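Local coordinates for TOG array regulator of axonemal microtubules protein 1 (Mus musculus, PDB 5DN7), which binds microtubules and promotes their polymerization through its HEAT-repeat TOG regions, the second of which is the fragment described here, and takes part in building the primary cilium, at residues 39-44 and 80-85; 123-128 and 256-261; 183-188 and 222-227; 206-211 and 248-253. All coordinates share one frame; numbering follows the deposited sequence.

Overall arrangement
The four contacts are strung along the HEAT-repeat solenoid of TOG region 2. Interactions 1 and 3 each join two helices lying side by side, one toward either end, with centres 41 Å apart on opposite sides of the chain's middle. Interactions 2 and 4 instead bring the chain that follows helix 237-246 back across the helices. Their centres are 17 Å apart, and strands 252-253 and 259-260 pair antiparallel between them, with an Arg-252 to Glu-260 salt bridge. Interaction 1 touches interaction 2 where His-84 packs on Ile-123 and Glu-126. Interactions 3 and 4 meet at Phe-206, which packs against Ser-184, Ala-188 and Ala-224; their centres are 16 Å apart.

Interaction 1. Residues 39-44 and 80-85; sequences NRTQAV and FKVVHG
Lys-81 meets Thr-41 through the root of its side chain: its CB lies 4.2 Å from Thr-41 OG1, while the rest of the chain leads away from helix 40-52. Val-82, the next residue, does most of the work. Its two methyls divide the neighbouring helix between them. CG1 stands anti to the backbone N (chi1 172°), which leaves CG2 beside that N and aimed at the start of the other helix. There CG2 is 3.6 Å from Thr-41 OG1 and 3.8 Å from Arg-40 CB, so one methyl fills the notch between two consecutive side chains. CG1 turns instead toward Val-44, whose CG2 it approaches to 4.4 Å. The guanidinium of Arg-40 reaches past Val-82, and its NH1 forms a salt bridge with Asp-77 in the loop before helix 80-97. One turn further on, Gly-85 receives the other methyl of Val-44, CG1, which presses to 3.3 Å from the backbone C of Gly-85. Room for this exists because Gly-85 has no side chain; a CB at that position would collide with the same methyl. The CA atoms of Thr-41 and Val-82 are 5.1 Å apart, and the axes of the short helical pieces 40-44 and 80-85 pass 8.9 Å from each other, 7° from parallel. Such side-by-side packing of equivalent helices from successive units is characteristic of a HEAT-repeat solenoid, here between the predicted HEAT 4 and HEAT 5 of the TOG region.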
# COMPACT_ATOMS: atom_id res chain seq x y z
N ASN A 39 20.78 -17.16 -9.82
CA ASN A 39 19.44 -17.71 -9.99
C ASN A 39 18.73 -17.89 -8.64
O ASN A 39 18.47 -19.02 -8.20
CB ASN A 39 19.50 -19.04 -10.73
CG ASN A 39 18.12 -19.53 -11.16
OD1 ASN A 39 17.09 -19.08 -10.64
ND2 ASN A 39 18.08 -20.46 -12.12
N ARG A 40 18.41 -16.78 -7.99
CA ARG A 40 17.61 -16.82 -6.78
C ARG A 40 16.14 -17.04 -7.12
O ARG A 40 15.37 -17.55 -6.31
CB ARG A 40 17.78 -15.53 -5.98
CG ARG A 40 19.03 -15.46 -5.12
CD ARG A 40 19.19 -14.07 -4.53
NE ARG A 40 19.42 -14.08 -3.09
CZ ARG A 40 19.13 -13.06 -2.28
NH1 ARG A 40 18.58 -11.95 -2.77
NH2 ARG A 40 19.38 -13.15 -0.97
N THR A 41 15.76 -16.67 -8.35
CA THR A 41 14.36 -16.67 -8.77
C THR A 41 13.70 -18.05 -8.71
O THR A 41 12.55 -18.19 -8.25
CB THR A 41 14.24 -16.10 -10.19
OG1 THR A 41 14.82 -14.79 -10.21
CG2 THR A 41 12.78 -15.99 -10.62
N GLN A 42 14.43 -19.04 -9.18
CA GLN A 42 13.94 -20.40 -9.13
C GLN A 42 13.76 -20.87 -7.70
O GLN A 42 12.77 -21.48 -7.40
CB GLN A 42 14.85 -21.35 -9.92
CG GLN A 42 14.84 -22.78 -9.41
CD GLN A 42 13.67 -23.55 -9.94
OE1 GLN A 42 12.90 -23.03 -10.76
NE2 GLN A 42 13.52 -24.81 -9.50
N ALA A 43 14.70 -20.54 -6.83
CA ALA A 43 14.63 -20.85 -5.40
C ALA A 43 13.37 -20.23 -4.80
O ALA A 43 12.59 -20.91 -4.12
CB ALA A 43 15.86 -20.37 -4.70
N VAL A 44 13.17 -18.95 -5.07
CA VAL A 44 11.99 -18.22 -4.63
C VAL A 44 10.68 -18.89 -5.09
O VAL A 44 9.71 -19.00 -4.32
CB VAL A 44 12.04 -16.77 -5.14
CG1 VAL A 44 10.75 -16.03 -4.77
CG2 VAL A 44 13.24 -16.04 -4.57
N PHE A 80 14.81 -7.25 -10.09
CA PHE A 80 13.39 -7.04 -9.81
C PHE A 80 12.57 -8.30 -9.94
O PHE A 80 11.46 -8.34 -9.44
CB PHE A 80 12.78 -5.97 -10.74
CG PHE A 80 12.41 -6.48 -12.10
CD1 PHE A 80 13.36 -6.56 -13.11
CD2 PHE A 80 11.12 -6.89 -12.37
CE1 PHE A 80 13.01 -7.04 -14.38
CE2 PHE A 80 10.76 -7.37 -13.61
CZ PHE A 80 11.71 -7.44 -14.63
N LYS A 81 13.09 -9.33 -10.60
CA LYS A 81 12.34 -10.58 -10.76
C LYS A 81 12.36 -11.39 -9.46
O LYS A 81 11.38 -12.09 -9.12
CB LYS A 81 12.91 -11.41 -11.91
CG LYS A 81 12.88 -10.71 -13.27
CD LYS A 81 13.72 -11.45 -14.31
CE LYS A 81 13.52 -10.87 -15.71
NZ LYS A 81 14.66 -11.20 -16.63
N VAL A 82 13.48 -11.29 -8.74
CA VAL A 82 13.58 -11.82 -7.39
C VAL A 82 12.62 -11.08 -6.47
O VAL A 82 11.89 -11.69 -5.71
CB VAL A 82 15.01 -11.72 -6.84
CG1 VAL A 82 15.03 -12.10 -5.37
CG2 VAL A 82 15.94 -12.61 -7.63
N VAL A 83 12.61 -9.75 -6.56
CA VAL A 83 11.68 -8.96 -5.76
C VAL A 83 10.24 -9.39 -6.04
O VAL A 83 9.47 -9.62 -5.11
CB VAL A 83 11.84 -7.46 -6.05
CG1 VAL A 83 10.78 -6.67 -5.31
CG2 VAL A 83 13.23 -7.00 -5.65
N HIS A 84 9.91 -9.54 -7.32
CA HIS A 84 8.57 -9.93 -7.75
C HIS A 84 8.18 -11.28 -7.16
O HIS A 84 7.09 -11.42 -6.56
CB HIS A 84 8.47 -9.97 -9.28
CG HIS A 84 7.16 -10.50 -9.78
ND1 HIS A 84 7.01 -11.79 -10.25
CD2 HIS A 84 5.93 -9.93 -9.85
CE1 HIS A 84 5.75 -11.98 -10.59
NE2 HIS A 84 5.07 -10.87 -10.36
N GLY A 85 9.06 -12.27 -7.31
CA GLY A 85 8.80 -13.59 -6.77
C GLY A 85 8.64 -13.59 -5.25
O GLY A 85 7.79 -14.29 -4.68

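Interaction 2. Residues 123-128 and 256-261; sequences IKQEYM and QGFVEY
Phe-258 pushes its ring between Lys-124 and Gln-256, two residues earlier in its own segment, and is held on both faces. Over one face runs the lysine chain. Its CG is anti to the backbone N (chi1 178°) and everything beyond is extended, which carries CE to 3.8 Å from the ring centroid as a CH-pi contact. NZ goes on toward the CG and CB end of the ring, 4.2 Å from the centroid of Phe-258 and 31° off the normal, an off-centre cation-pi interaction. A water then links NZ to the backbone N of Val-259, accepting from both. The opposite face is backed by Gln-256 CB, almost over its centre. Gln-125 comes in at the edge, its CG 3.6 Å from Phe-258 CZ, and Met-128 lies obliquely, its CG 4.0 Å from Phe-258 CE1; bends at chi2 and chi3 fold the Met-128 methyl toward Gly-257 O. Beyond the ring the two glutamines join directly: Gln-125 NE2 donates to Gln-256 OE1 over 2.8 Å, in the carbonyl plane of the acceptor, although the amide planes are 57° apart. Gln-256 is poorly ordered, so the position of its amide is less certain. With an alanine in place of Phe-258, the lysine chain would probably lose its aromatic platform and a gap would open beside Met-128 and Gln-125. Gly-257, with a positive phi, turns the chain just before the aromatic and strand 259-260. Here the turn and second strand of a two-stranded antiparallel hairpin are anchored on helix 121-138 of the TOG HEAT-repeat solenoid.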
# COMPACT_ATOMS: atom_id res chain seq x y z
N ILE A 123 5.42 -5.61 -10.10
CA ILE A 123 5.62 -5.30 -8.70
C ILE A 123 4.35 -4.70 -8.10
O ILE A 123 3.83 -5.23 -7.13
CB ILE A 123 6.81 -4.34 -8.52
CG1 ILE A 123 8.10 -5.06 -8.93
CG2 ILE A 123 6.91 -3.84 -7.09
CD1 ILE A 123 8.19 -6.46 -8.40
N LYS A 124 3.87 -3.61 -8.69
CA LYS A 124 2.64 -2.95 -8.26
C LYS A 124 1.44 -3.92 -8.18
O LYS A 124 0.62 -3.83 -7.26
CB LYS A 124 2.33 -1.77 -9.17
CG LYS A 124 1.04 -1.06 -8.81
CD LYS A 124 0.87 0.24 -9.58
CE LYS A 124 -0.56 0.74 -9.42
NZ LYS A 124 -0.94 1.83 -10.41
N GLN A 125 1.33 -4.85 -9.13
CA GLN A 125 0.31 -5.90 -9.05
C GLN A 125 0.40 -6.62 -7.71
O GLN A 125 -0.60 -6.75 -6.95
CB GLN A 125 0.45 -6.92 -10.18
CG GLN A 125 -0.22 -6.54 -11.47
CD GLN A 125 0.10 -7.51 -12.60
OE1 GLN A 125 0.89 -8.44 -12.43
NE2 GLN A 125 -0.49 -7.27 -13.77
N GLU A 126 1.61 -7.10 -7.41
CA GLU A 126 1.73 -7.85 -6.16
C GLU A 126 1.53 -7.00 -4.90
O GLU A 126 0.83 -7.43 -3.96
CB GLU A 126 3.08 -8.57 -6.11
CG GLU A 126 3.24 -9.57 -7.24
CD GLU A 126 2.13 -10.62 -7.24
OE1 GLU A 126 1.66 -11.00 -6.14
OE2 GLU A 126 1.73 -11.07 -8.34
N TYR A 127 2.07 -5.78 -4.85
CA TYR A 127 1.89 -5.08 -3.58
C TYR A 127 0.46 -4.55 -3.42
O TYR A 127 -0.02 -4.43 -2.29
CB TYR A 127 2.94 -3.98 -3.37
CG TYR A 127 2.96 -2.75 -4.24
CD1 TYR A 127 1.90 -1.84 -4.25
CD2 TYR A 127 4.11 -2.43 -4.98
CE1 TYR A 127 1.96 -0.68 -5.03
CE2 TYR A 127 4.18 -1.28 -5.75
CZ TYR A 127 3.11 -0.41 -5.77
OH TYR A 127 3.20 0.72 -6.54
N MET A 128 -0.23 -4.28 -4.52
CA MET A 128 -1.65 -3.91 -4.40
C MET A 128 -2.46 -5.10 -3.87
O MET A 128 -3.36 -4.92 -2.99
CB MET A 128 -2.22 -3.43 -5.74
CG MET A 128 -1.78 -2.03 -6.19
SD MET A 128 -1.87 -0.76 -4.88
CE MET A 128 -3.58 -0.90 -4.32
N GLN A 256 -7.21 -4.95 -11.63
CA GLN A 256 -5.94 -5.18 -10.94
C GLN A 256 -5.80 -4.34 -9.67
O GLN A 256 -4.77 -4.40 -9.00
CB GLN A 256 -4.77 -4.91 -11.89
CG GLN A 256 -4.66 -5.88 -13.05
CD GLN A 256 -3.86 -5.32 -14.21
OE1 GLN A 256 -2.77 -5.80 -14.51
NE2 GLN A 256 -4.40 -4.31 -14.87
N GLY A 257 -6.83 -3.57 -9.34
CA GLY A 257 -6.78 -2.74 -8.15
C GLY A 257 -6.01 -1.44 -8.35
O GLY A 257 -5.76 -0.73 -7.39
N PHE A 258 -5.65 -1.12 -9.59
CA PHE A 258 -4.92 0.13 -9.84
C PHE A 258 -5.90 1.28 -9.91
O PHE A 258 -7.05 1.08 -10.27
CB PHE A 258 -4.11 0.07 -11.15
CG PHE A 258 -3.13 -1.06 -11.21
CD1 PHE A 258 -2.82 -1.80 -10.09
CD2 PHE A 258 -2.50 -1.38 -12.40
CE1 PHE A 258 -1.92 -2.85 -10.14
CE2 PHE A 258 -1.60 -2.43 -12.46
CZ PHE A 258 -1.31 -3.16 -11.32
N VAL A 259 -5.43 2.47 -9.56
CA VAL A 259 -6.25 3.67 -9.69
C VAL A 259 -6.07 4.30 -11.07
O VAL A 259 -4.95 4.58 -11.51
CB VAL A 259 -5.90 4.72 -8.61
CG1 VAL A 259 -6.69 6.01 -8.82
CG2 VAL A 259 -6.14 4.16 -7.20
N GLU A 260 -7.18 4.54 -11.75
CA GLU A 260 -7.20 5.36 -12.95
C GLU A 260 -7.77 6.71 -12.59
O GLU A 260 -8.82 6.79 -11.98
CB GLU A 260 -8.03 4.71 -14.05
CG GLU A 260 -7.48 3.39 -14.55
CD GLU A 260 -8.38 2.75 -15.60
OE1 GLU A 260 -9.61 3.05 -15.60
OE2 GLU A 260 -7.87 1.98 -16.44
N TYR A 261 -7.09 7.78 -13.01
CA TYR A 261 -7.50 9.13 -12.63
C TYR A 261 -8.61 9.63 -13.53
O TYR A 261 -8.71 9.25 -14.69
CB TYR A 261 -6.31 10.10 -12.69
CG TYR A 261 -5.27 9.91 -11.60
CD1 TYR A 261 -5.19 8.73 -10.86
CD2 TYR A 261 -4.38 10.93 -11.30
CE1 TYR A 261 -4.23 8.56 -9.88
CE2 TYR A 261 -3.42 10.77 -10.32
CZ TYR A 261 -3.35 9.59 -9.62
OH TYR A 261 -2.39 9.46 -8.64
O HOH W 1 -2.61 2.98 -8.71
O HOH W 2 -3.53 -6.42 -8.06

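Interaction 3. Residues 183-188 and 222-227; sequences LSFDLA and FKAVDT
Ala-224 and Phe-185 carry this contact, with Thr-227 as the third partner. The CA atoms of Phe-185 and Ala-224 are 5.1 Å apart, and the methyl of Ala-224 lies alongside the other helix, 3.7 Å from Ser-184 O and 4.0 Å from Phe-185 CD1. Phe-185 holds its CG anti to the carbonyl carbon (chi1 -85°), and this swings the ring across the gap over the backbone of helix 219-226. One ring face is laid on the main chain there: Ala-224 CA lies 4.2 Å from the ring centroid of Phe-185, 18° off the normal, a CH-pi contact. Helices 180-187 and 219-226 belong to the HEAT-repeat solenoid of the TOG region, and the axes of their short pieces 183-187 and 222-226 cross at 31° and pass 8.8 Å apart at closest approach. Helix 196-213, which lies between them in the chain, contacts both. At the far rim of the ring, Thr-227 CG2 comes to 3.5 Å from Phe-185 CE2, the two side chains crossing at about a right angle. The threonine hydroxyl faces another way: OG1 sits between the backbone N and the carbonyl carbon and donates to Ala-224 O, approaching in the carbonyl plane on a lone pair. A water donates both to this OG1 and to Phe-185 O, tying the two helices together where they are open to solvent. One turn after Ser-184, the CB of Ala-188 rests 3.5 Å from Ala-224 O.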
# COMPACT_ATOMS: atom_id res chain seq x y z
N LEU A 183 -8.30 11.54 7.97
CA LEU A 183 -7.74 11.15 6.70
C LEU A 183 -7.35 12.38 5.89
O LEU A 183 -6.22 12.49 5.41
CB LEU A 183 -8.74 10.27 5.94
CG LEU A 183 -8.21 9.30 4.89
CD1 LEU A 183 -7.01 8.53 5.40
CD2 LEU A 183 -9.33 8.34 4.49
N SER A 184 -8.26 13.34 5.76
CA SER A 184 -7.96 14.50 4.94
C SER A 184 -6.84 15.37 5.55
O SER A 184 -6.08 16.00 4.81
CB SER A 184 -9.20 15.35 4.72
OG SER A 184 -9.73 15.80 5.95
N PHE A 185 -6.75 15.41 6.87
CA PHE A 185 -5.65 16.14 7.50
C PHE A 185 -4.33 15.44 7.29
O PHE A 185 -3.30 16.08 7.14
CB PHE A 185 -5.90 16.34 9.00
CG PHE A 185 -6.74 17.55 9.32
CD1 PHE A 185 -8.04 17.64 8.87
CD2 PHE A 185 -6.22 18.58 10.07
CE1 PHE A 185 -8.82 18.75 9.15
CE2 PHE A 185 -7.00 19.68 10.37
CZ PHE A 185 -8.30 19.76 9.89
N ASP A 186 -4.36 14.11 7.30
CA ASP A 186 -3.16 13.32 7.05
C ASP A 186 -2.73 13.42 5.59
O ASP A 186 -1.55 13.27 5.28
CB ASP A 186 -3.39 11.84 7.42
CG ASP A 186 -3.37 11.59 8.93
OD1 ASP A 186 -2.90 12.46 9.70
OD2 ASP A 186 -3.82 10.49 9.35
N LEU A 187 -3.68 13.66 4.69
CA LEU A 187 -3.37 13.66 3.25
C LEU A 187 -3.06 15.05 2.72
O LEU A 187 -2.41 15.19 1.70
CB LEU A 187 -4.53 13.06 2.45
CG LEU A 187 -4.62 11.53 2.36
CD1 LEU A 187 -5.90 11.16 1.65
CD2 LEU A 187 -3.41 10.96 1.61
N ALA A 188 -3.53 16.07 3.41
CA ALA A 188 -3.34 17.45 2.97
C ALA A 188 -1.87 17.85 2.69
O ALA A 188 -1.64 18.67 1.81
CB ALA A 188 -3.95 18.41 4.01
N PHE A 222 -11.74 22.02 3.36
CA PHE A 222 -11.12 23.34 3.27
C PHE A 222 -10.30 23.70 4.53
O PHE A 222 -9.28 24.41 4.45
CB PHE A 222 -12.18 24.39 2.99
CG PHE A 222 -12.92 24.16 1.69
CD1 PHE A 222 -12.27 23.59 0.61
CD2 PHE A 222 -14.26 24.46 1.57
CE1 PHE A 222 -12.94 23.36 -0.59
CE2 PHE A 222 -14.94 24.23 0.37
CZ PHE A 222 -14.27 23.68 -0.70
N LYS A 223 -10.70 23.22 5.69
CA LYS A 223 -9.89 23.36 6.86
C LYS A 223 -8.59 22.58 6.71
O LYS A 223 -7.56 23.06 7.08
CB LYS A 223 -10.63 22.90 8.10
CG LYS A 223 -11.93 23.65 8.31
CD LYS A 223 -12.42 23.63 9.73
CE LYS A 223 -13.80 23.03 9.86
NZ LYS A 223 -13.80 21.99 10.91
N ALA A 224 -8.67 21.37 6.19
CA ALA A 224 -7.48 20.58 5.89
C ALA A 224 -6.52 21.35 4.98
O ALA A 224 -5.32 21.39 5.24
CB ALA A 224 -7.85 19.25 5.26
N VAL A 225 -7.05 21.96 3.92
CA VAL A 225 -6.23 22.76 3.03
C VAL A 225 -5.63 23.95 3.81
O VAL A 225 -4.50 24.36 3.56
CB VAL A 225 -7.03 23.29 1.81
CG1 VAL A 225 -6.18 24.26 0.96
CG2 VAL A 225 -7.57 22.13 0.94
N ASP A 226 -6.39 24.48 4.77
CA ASP A 226 -5.87 25.60 5.54
C ASP A 226 -4.65 25.21 6.34
O ASP A 226 -3.75 26.01 6.51
CB ASP A 226 -6.93 26.17 6.47
CG ASP A 226 -7.87 27.12 5.77
OD1 ASP A 226 -7.47 27.68 4.73
OD2 ASP A 226 -9.01 27.30 6.26
N THR A 227 -4.62 23.98 6.86
CA THR A 227 -3.44 23.54 7.62
C THR A 227 -2.13 23.43 6.81
O THR A 227 -1.05 23.27 7.39
CB THR A 227 -3.68 22.18 8.31
OG1 THR A 227 -3.65 21.12 7.34
CG2 THR A 227 -5.01 22.17 9.03
O HOH W 3 -2.70 18.50 8.32

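Interaction 4. Residues 206-211 and 248-253; sequences FAVLAS and KTLPRL
Leu-250 and Pro-251 lie as two successive bumps on helix 196-213, where the extended chain after helix 237-246 runs back over the HEAT-repeat solenoid of the TOG region. The hollow for Leu-250 is on the helix surface, bounded by Ala-207 and Ser-211, one turn apart, with Val-208 along its side. With CG anti to the carbonyl carbon (chi1 -66°), the leucine points its forked end into it. CD2 is the deeper prong: it sits 3.5 Å from Ala-207 O and 4.1 Å from Ala-207 CB, pressing on the backbone as much as on the methyl. CD1 takes the outer side, 3.6 Å from Ser-211 OG. The small residues Ala-207 and Ser-211 leave the helix low here, which gives the leucine its seat. Pro-251, the next bump, meets a raised partner, Val-208. Pro-251 also touches Ile-167 of helix 156-172, so the proline ring bridges two neighbouring helices of the solenoid. From this point the chain enters strand 252-253, the first strand of the two-stranded antiparallel hairpin. The joint between proline and valine is the tight one. Val-208 CG2, beside its own backbone N, lies 3.5 Å from Pro-251 CG and 3.6 Å from Pro-251 CD.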
# COMPACT_ATOMS: atom_id res chain seq x y z
N PHE A 206 -8.55 13.97 -2.75
CA PHE A 206 -9.48 14.94 -2.18
C PHE A 206 -10.84 14.91 -2.89
O PHE A 206 -11.87 15.11 -2.24
CB PHE A 206 -8.86 16.35 -2.17
CG PHE A 206 -8.26 16.73 -0.81
CD1 PHE A 206 -7.21 16.00 -0.27
CD2 PHE A 206 -8.80 17.77 -0.05
CE1 PHE A 206 -6.68 16.31 1.00
CE2 PHE A 206 -8.29 18.07 1.23
CZ PHE A 206 -7.22 17.35 1.74
N ALA A 207 -10.87 14.65 -4.19
CA ALA A 207 -12.14 14.47 -4.89
C ALA A 207 -12.92 13.30 -4.28
O ALA A 207 -14.14 13.41 -4.00
CB ALA A 207 -11.93 14.25 -6.40
N VAL A 208 -12.22 12.19 -4.05
CA VAL A 208 -12.89 11.04 -3.43
C VAL A 208 -13.34 11.31 -1.98
O VAL A 208 -14.41 10.84 -1.54
CB VAL A 208 -12.00 9.79 -3.44
CG1 VAL A 208 -12.76 8.60 -2.87
CG2 VAL A 208 -11.57 9.48 -4.87
N LEU A 209 -12.54 12.04 -1.22
CA LEU A 209 -12.97 12.43 0.12
C LEU A 209 -14.23 13.29 0.06
O LEU A 209 -15.16 13.06 0.80
CB LEU A 209 -11.87 13.18 0.87
CG LEU A 209 -10.66 12.32 1.24
CD1 LEU A 209 -9.57 13.21 1.77
CD2 LEU A 209 -11.07 11.29 2.30
N ALA A 210 -14.25 14.29 -0.83
CA ALA A 210 -15.43 15.14 -0.98
C ALA A 210 -16.66 14.30 -1.29
O ALA A 210 -17.72 14.49 -0.69
CB ALA A 210 -15.23 16.18 -2.06
N SER A 211 -16.51 13.37 -2.22
CA SER A 211 -17.61 12.48 -2.58
C SER A 211 -18.07 11.60 -1.41
O SER A 211 -19.26 11.30 -1.27
CB SER A 211 -17.20 11.62 -3.78
OG SER A 211 -18.06 10.51 -3.93
N LYS A 248 -17.11 17.16 -11.27
CA LYS A 248 -17.77 16.08 -10.56
C LYS A 248 -17.47 14.73 -11.23
O LYS A 248 -18.38 14.02 -11.63
CB LYS A 248 -19.29 16.32 -10.49
CG LYS A 248 -19.70 17.62 -9.78
CD LYS A 248 -18.99 17.79 -8.42
CE LYS A 248 -19.36 16.71 -7.39
NZ LYS A 248 -20.21 17.24 -6.27
N THR A 249 -16.20 14.38 -11.35
CA THR A 249 -15.83 13.08 -11.89
C THR A 249 -14.79 12.47 -10.97
O THR A 249 -13.96 13.16 -10.41
CB THR A 249 -15.30 13.17 -13.35
OG1 THR A 249 -14.86 11.88 -13.80
CG2 THR A 249 -14.16 14.19 -13.46
N LEU A 250 -14.86 11.17 -10.78
CA LEU A 250 -14.04 10.52 -9.77
C LEU A 250 -13.09 9.53 -10.43
O LEU A 250 -13.40 9.03 -11.50
CB LEU A 250 -14.93 9.81 -8.75
CG LEU A 250 -15.80 10.71 -7.88
CD1 LEU A 250 -16.87 9.88 -7.23
CD2 LEU A 250 -14.94 11.43 -6.83
N PRO A 251 -11.96 9.23 -9.77
CA PRO A 251 -11.11 8.15 -10.28
C PRO A 251 -11.84 6.82 -10.08
O PRO A 251 -12.87 6.80 -9.42
CB PRO A 251 -9.86 8.24 -9.39
CG PRO A 251 -10.42 8.70 -8.08
CD PRO A 251 -11.48 9.73 -8.47
N ARG A 252 -11.32 5.74 -10.64
CA ARG A 252 -11.94 4.43 -10.51
C ARG A 252 -10.84 3.43 -10.35
O ARG A 252 -9.66 3.76 -10.54
CB ARG A 252 -12.79 4.07 -11.75
CG ARG A 252 -11.95 3.96 -13.05
CD ARG A 252 -12.81 3.53 -14.25
NE ARG A 252 -13.43 2.22 -14.03
CZ ARG A 252 -12.82 1.06 -14.27
NH1 ARG A 252 -11.59 1.05 -14.75
NH2 ARG A 252 -13.46 -0.08 -14.05
N LEU A 253 -11.22 2.20 -10.03
CA LEU A 253 -10.27 1.11 -9.86
C LEU A 253 -10.31 0.15 -11.02
O LEU A 253 -11.39 -0.25 -11.45
CB LEU A 253 -10.55 0.34 -8.58
CG LEU A 253 -10.31 1.03 -7.25
CD1 LEU A 253 -10.58 0.03 -6.14
CD2 LEU A 253 -8.89 1.56 -7.17